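PDB 6ZRY: DMATS type aromatic prenyltransferase from Micromonospora olivasterospora, which probably transfers a dimethylallyl group to the indole ring of tryptophan, acting at its C6 position as a 6-dimethylallyl tryptophan synthase. Local coordinates for residues P48-G53 with E80-P85; P206-K211 with F264-D269. All blocks are in the same frame, centred on the assembly; numbering follows the deposited sequence.

Contact 1 of 2, residues P48-G53 with E80-P85. With TRP (tryptophan), chain C.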
loop_
_atom_site.group_PDB
_atom_site.type_symbol
_atom_site.label_atom_id
_atom_site.label_comp_id
_atom_site.label_asym_id
_atom_site.label_seq_id
_atom_site.Cartn_x
_atom_site.Cartn_y
_atom_site.Cartn_z
ATOM N N PRO A 48 -15.089 -8.751 -12.418
ATOM C CA PRO A 48 -14.935 -8.353 -11.024
ATOM C C PRO A 48 -16.286 -8.005 -10.389
ATOM O O PRO A 48 -17.090 -7.406 -11.050
ATOM C CB PRO A 48 -14.010 -7.128 -11.085
ATOM C CG PRO A 48 -13.262 -7.290 -12.384
ATOM C CD PRO A 48 -14.197 -8.026 -13.310
ATOM N N ALA A 49 -16.453 -8.337 -9.109
ATOM C CA ALA A 49 -17.696 -8.119 -8.328
ATOM C C ALA A 49 -17.969 -6.623 -8.186
ATOM O O ALA A 49 -19.139 -6.266 -8.020
ATOM C CB ALA A 49 -17.590 -8.793 -6.997
ATOM N N TRP A 50 -16.925 -5.792 -8.330
ATOM C CA TRP A 50 -16.916 -4.331 -8.043
ATOM C C TRP A 50 -15.596 -3.781 -8.567
ATOM O O TRP A 50 -14.598 -4.496 -8.491
ATOM C CB TRP A 50 -17.042 -4.116 -6.528
ATOM C CG TRP A 50 -16.732 -2.727 -6.084
ATOM C CD1 TRP A 50 -15.592 -2.261 -5.491
ATOM C CD2 TRP A 50 -17.602 -1.611 -6.218
ATOM N NE1 TRP A 50 -15.704 -0.924 -5.247
ATOM C CE2 TRP A 50 -16.924 -0.498 -5.697
ATOM C CE3 TRP A 50 -18.887 -1.460 -6.740
ATOM C CZ2 TRP A 50 -17.497 0.766 -5.672
ATOM C CZ3 TRP A 50 -19.455 -0.212 -6.715
ATOM C CH2 TRP A 50 -18.762 0.888 -6.197
ATOM N N PRO A 51 -15.542 -2.568 -9.160
ATOM C CA PRO A 51 -14.267 -2.032 -9.653
ATOM C C PRO A 51 -13.350 -1.505 -8.534
ATOM O O PRO A 51 -13.106 -0.287 -8.474
ATOM C CB PRO A 51 -14.673 -0.933 -10.649
ATOM C CG PRO A 51 -16.106 -0.563 -10.260
ATOM C CD PRO A 51 -16.700 -1.756 -9.568
ATOM N N SER A 52 -12.780 -2.433 -7.743
ATOM C CA SER A 52 -11.893 -2.130 -6.593
ATOM C C SER A 52 -10.688 -1.308 -7.060
ATOM O O SER A 52 -10.103 -1.631 -8.091
ATOM C CB SER A 52 -11.475 -3.395 -5.911
ATOM O OG SER A 52 -10.465 -3.181 -4.946
ATOM N N GLY A 53 -10.331 -0.261 -6.322
ATOM C CA GLY A 53 -9.131 0.514 -6.632
ATOM C C GLY A 53 -7.842 -0.142 -6.159
ATOM O O GLY A 53 -6.781 0.434 -6.455
ATOM N N GLU A 80 -9.386 -5.389 0.384
ATOM C CA GLU A 80 -10.673 -5.028 0.970
ATOM C C GLU A 80 -11.629 -6.208 0.813
ATOM O O GLU A 80 -11.442 -7.030 -0.089
ATOM C CB GLU A 80 -11.230 -3.728 0.364
ATOM C CG GLU A 80 -11.528 -3.798 -1.116
ATOM C CD GLU A 80 -12.077 -2.508 -1.702
ATOM O OE1 GLU A 80 -12.612 -1.670 -0.937
ATOM O OE2 GLU A 80 -11.964 -2.335 -2.924
ATOM N N THR A 81 -12.613 -6.237 1.683
ATOM C CA THR A 81 -13.734 -7.191 1.682
ATOM C C THR A 81 -14.929 -6.497 1.051
ATOM O O THR A 81 -15.427 -5.511 1.624
ATOM C CB THR A 81 -14.088 -7.673 3.081
ATOM O OG1 THR A 81 -12.909 -7.951 3.859
ATOM C CG2 THR A 81 -14.964 -8.910 3.018
ATOM N N LEU A 82 -15.395 -7.003 -0.080
ATOM C CA LEU A 82 -16.519 -6.384 -0.782
ATOM C C LEU A 82 -17.826 -6.717 -0.013
ATOM O O LEU A 82 -17.879 -7.770 0.644
ATOM C CB LEU A 82 -16.539 -6.877 -2.223
ATOM C CG LEU A 82 -15.343 -6.442 -3.083
ATOM C CD1 LEU A 82 -15.578 -6.817 -4.536
ATOM C CD2 LEU A 82 -15.063 -4.937 -2.980
ATOM N N GLY A 83 -18.794 -5.798 -0.040
ATOM C CA GLY A 83 -20.107 -5.973 0.612
ATOM C C GLY A 83 -21.027 -6.884 -0.190
ATOM O O GLY A 83 -20.644 -7.293 -1.332
ATOM N N SER A 84 -22.216 -7.189 0.383
ATOM C CA SER A 84 -23.130 -8.262 -0.092
ATOM C C SER A 84 -23.712 -7.873 -1.444
ATOM O O SER A 84 -23.537 -8.618 -2.407
ATOM C CB SER A 84 -24.195 -8.636 0.919
ATOM O OG SER A 84 -24.322 -10.053 0.984
ATOM N N PRO A 85 -24.420 -6.723 -1.584
ATOM C CA PRO A 85 -24.390 -5.976 -2.836
ATOM C C PRO A 85 -23.111 -5.136 -2.725
ATOM O O PRO A 85 -22.965 -4.368 -1.780
ATOM C CB PRO A 85 -25.713 -5.169 -2.826
ATOM C CG PRO A 85 -26.410 -5.600 -1.524
ATOM C CD PRO A 85 -25.302 -6.084 -0.605
HETATM N N TRP C . -3.759 0.469 -7.174
HETATM C CA TRP C . -3.825 1.807 -6.490
HETATM C C TRP C . -2.799 2.753 -7.118
HETATM O O TRP C . -2.853 3.970 -6.862
HETATM C CB TRP C . -3.619 1.671 -4.969
HETATM C CG TRP C . -2.284 1.135 -4.558
HETATM C CD1 TRP C . -1.905 -0.178 -4.485
HETATM C CD2 TRP C . -1.139 1.904 -4.143
HETATM N NE1 TRP C . -0.604 -0.273 -4.062
HETATM C CE2 TRP C . -0.111 0.983 -3.832
HETATM C CE3 TRP C . -0.885 3.275 -3.987
HETATM C CZ2 TRP C . 1.153 1.392 -3.400
HETATM C CZ3 TRP C . 0.363 3.675 -3.557
HETATM C CH2 TRP C . 1.362 2.745 -3.262
HETATM O OXT TRP C . -1.917 2.317 -7.890
HETATM O O HOH W 1 -11.676 0.205 -3.758
#

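Contact 2 of 2, residues P206-K211 with F264-D269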
loop_
_atom_site.group_PDB
_atom_site.type_symbol
_atom_site.label_atom_id
_atom_site.label_comp_id
_atom_site.label_asym_id
_atom_site.label_seq_id
_atom_site.Cartn_x
_atom_site.Cartn_y
_atom_site.Cartn_z
ATOM N N PRO A 206 2.701 1.194 22.045
ATOM C CA PRO A 206 3.090 1.998 23.202
ATOM C C PRO A 206 2.878 3.505 22.987
ATOM O O PRO A 206 2.645 4.186 23.931
ATOM C CB PRO A 206 4.590 1.689 23.388
ATOM C CG PRO A 206 5.041 1.151 22.027
ATOM C CD PRO A 206 3.828 0.429 21.484
ATOM N N GLN A 207 2.962 3.981 21.740
ATOM C CA GLN A 207 2.747 5.412 21.413
ATOM C C GLN A 207 1.938 5.530 20.113
ATOM O O GLN A 207 1.906 4.564 19.311
ATOM C CB GLN A 207 4.091 6.145 21.377
ATOM C CG GLN A 207 5.149 5.470 20.532
ATOM C CD GLN A 207 6.478 6.178 20.601
ATOM O OE1 GLN A 207 6.625 7.220 21.258
ATOM N NE2 GLN A 207 7.466 5.613 19.914
ATOM N N ALA A 208 1.249 6.644 19.945
ATOM C CA ALA A 208 0.469 6.942 18.736
ATOM C C ALA A 208 1.445 7.017 17.554
ATOM O O ALA A 208 2.564 7.601 17.707
ATOM C CB ALA A 208 -0.313 8.224 18.926
ATOM N N ARG A 209 1.048 6.463 16.432
ATOM C CA ARG A 209 1.865 6.444 15.197
ATOM C C ARG A 209 0.914 6.380 14.006
ATOM O O ARG A 209 -0.060 5.598 14.065
ATOM C CB ARG A 209 2.821 5.263 15.282
ATOM C CG ARG A 209 3.568 4.947 13.998
ATOM C CD ARG A 209 4.488 3.761 14.251
ATOM N NE ARG A 209 5.790 4.278 14.629
ATOM C CZ ARG A 209 6.910 4.107 13.934
ATOM N NH1 ARG A 209 8.038 4.647 14.367
ATOM N NH2 ARG A 209 6.906 3.383 12.824
ATOM N N VAL A 210 1.124 7.232 13.024
ATOM C CA VAL A 210 0.302 7.297 11.786
ATOM C C VAL A 210 1.244 7.370 10.588
ATOM O O VAL A 210 2.277 8.083 10.656
ATOM C CB VAL A 210 -0.643 8.499 11.803
ATOM C CG1 VAL A 210 -1.365 8.679 10.470
ATOM C CG2 VAL A 210 -1.628 8.434 12.966
ATOM N N LYS A 211 0.900 6.667 9.525
ATOM C CA LYS A 211 1.585 6.807 8.245
ATOM C C LYS A 211 0.625 7.512 7.294
ATOM O O LYS A 211 -0.454 6.966 7.049
ATOM C CB LYS A 211 2.024 5.421 7.810
ATOM C CG LYS A 211 3.178 5.371 6.871
ATOM C CD LYS A 211 3.840 3.990 6.913
ATOM C CE LYS A 211 4.380 3.533 5.587
ATOM N NZ LYS A 211 5.054 2.209 5.709
ATOM N N PHE A 264 4.489 9.717 11.285
ATOM C CA PHE A 264 4.271 10.666 12.404
ATOM C C PHE A 264 4.306 9.883 13.702
ATOM O O PHE A 264 3.595 8.844 13.825
ATOM C CB PHE A 264 2.939 11.401 12.273
ATOM C CG PHE A 264 2.749 12.141 10.980
ATOM C CD1 PHE A 264 3.788 12.871 10.416
ATOM C CD2 PHE A 264 1.531 12.123 10.320
ATOM C CE1 PHE A 264 3.604 13.584 9.235
ATOM C CE2 PHE A 264 1.360 12.828 9.135
ATOM C CZ PHE A 264 2.399 13.545 8.593
ATOM N N THR A 265 5.091 10.356 14.644
ATOM C CA THR A 265 5.257 9.706 15.954
ATOM C C THR A 265 5.119 10.747 17.074
ATOM O O THR A 265 5.366 11.954 16.816
ATOM C CB THR A 265 6.580 8.934 15.967
ATOM O OG1 THR A 265 6.500 8.092 17.111
ATOM C CG2 THR A 265 7.799 9.838 15.988
ATOM N N GLU A 266 4.730 10.275 18.262
ATOM C CA GLU A 266 4.551 11.103 19.480
ATOM C C GLU A 266 5.845 11.829 19.847
ATOM O O GLU A 266 6.921 11.205 19.806
ATOM C CB GLU A 266 4.183 10.225 20.656
ATOM C CG GLU A 266 2.742 9.828 20.685
ATOM C CD GLU A 266 2.354 9.229 22.024
ATOM O OE1 GLU A 266 1.648 8.236 22.024
ATOM O OE2 GLU A 266 2.801 9.768 23.065
ATOM N N GLY A 267 5.725 13.103 20.193
ATOM C CA GLY A 267 6.819 13.904 20.755
ATOM C C GLY A 267 7.786 14.435 19.707
ATOM O O GLY A 267 8.721 15.136 20.108
ATOM N N ALA A 268 7.589 14.134 18.414
ATOM C CA ALA A 268 8.453 14.622 17.310
ATOM C C ALA A 268 7.738 15.770 16.595
ATOM O O ALA A 268 6.472 15.741 16.558
ATOM C CB ALA A 268 8.780 13.501 16.356
ATOM N N ASP A 269 8.482 16.749 16.044
ATOM C CA ASP A 269 7.857 17.847 15.257
ATOM C C ASP A 269 8.208 17.703 13.777
ATOM O O ASP A 269 7.744 18.524 12.991
ATOM C CB ASP A 269 8.187 19.217 15.848
ATOM C CG ASP A 269 9.594 19.737 15.560
ATOM O OD1 ASP A 269 10.425 18.936 15.042
ATOM O OD2 ASP A 269 9.846 20.992 15.854
HETATM O O HOH W 2 6.735 5.292 17.197
#

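Contact 1 of 2, residues P48-G53 with E80-P85
The indole of Trp50 meets Leu82 obliquely through CD1, which lies 3.7 Å from Leu82 CD2, while Glu80 OE2 stands at the ring's edge, near its plane. On one face rests the CD methylene of Pro51, the next residue, 3.3 Å above the plane and offset toward the rim. With CG anti to the backbone N (chi1 167°), the indole offers Leu82 its CD1 corner, the six-membered ring running away. The other branch of Leu82, CD1, reaches the CB atoms of Ala49 and Trp50, so the forked side chain serves two neighbours at once, and the small Ala49 lets the branch come close.

Nearer the pocket the contact turns polar. Ser52 OG donates to the anti lone pair of Glu80 OE2 at 2.7 Å and is also hydrogen-bonded to Val54 N. A water bridges the same carboxylate oxygen to Gly53 N, accepting from the amide at 2.9 Å and donating to Glu80 OE2 at 2.7 Å. The loop is thus tied down just before Gly53 O, which accepts from the amino N of the bound tryptophan at 3.1 Å. Pro51, centre of an inverse gamma turn, bends the chain between the apolar and polar halves.

Residues 48-53 precede strand 61-68; residues 80-85 lead from its partner, strand 71-79, into helix 88-106, whose Asn91 touches Trp50 and Leu82 and whose Thr95 touches Glu80.

Contact 2 of 2, residues P206-K211 with F264-D269
Two antiparallel neighbours of the curled sheet of the ABBA fold, strands 209-220 and 258-265, pair here, where the first begins and the second ends. Val210 and Phe264 form a hydrogen-bonded pair: Phe264 N donates to Val210 O at 2.8 Å, nearly straight along the acceptor's C=O axis (170°), and Val210 N returns a bond to Phe264 O at 3.1 Å, in the carbonyl plane. Arg209 and Thr265 follow as a non-hydrogen-bonded pair, with Arg209 CA making a CA-H...O contact to Phe264 O. A water accepts from Arg209 NE at 2.9 Å; Thr265, modelled in two conformers, reaches it through OG1 in one, leaving that half of the bridge doubtful. The long, polar arginine, bent at chi3, suits this exposed face, and a threonine also tolerates its partly exposed place.

Beyond the paired residues, Glu266 takes over. Its carboxylate OE1 accepts from Ala208 N at 2.6 Å, met on the anti side and 15° out of the carboxylate plane, while the backbone bond from Glu266 N to Ala208 O is weak. Glu266 CG lies beside its own backbone N (chi1 -80°), and the extended chain beyond it brings OE1 to 3.3 Å from Gln207 CB. A leucine in its place would probably leave Ala208 N without this acceptor, with only the weak backbone bond to Ala208 O joining the two residues. A type II turn from Thr265 to Ala268 then reverses the chain, with Gly267 suited to its positive phi.

On the other face Val210 and Phe264 supply apolar bulk: both pack on Leu167 of helix 159-170, and Phe264 also meets Tyr176 and Leu179 of helix 174-182. Across strand 209-220, Lys211 pairs through its backbone with Ala199 of strand 193-201.

Overall arrangement
Contacts 1 and 2 occupy separate parts of the same prenyltransferase fold: their centres are 32 Å apart, their nearest atoms about 16 Å, and they do not touch. Contact 1 closes in the chain before contact 2 opens. Contact 1 joins loops beside strands 61-68 and 71-79 and borders the tryptophan pocket through Gly53; the ligand's other hydrogen bonds include Glu62 and Arg281. Contact 2, centred 20 Å from the middle of the chain, binds strand to strand and holds Asp269, a calcium ligand in a structure of this protein although no calcium is bound here. The continuous antiparallel sheet, through strands 131-138, 141-149 and 193-201, connects the two regions.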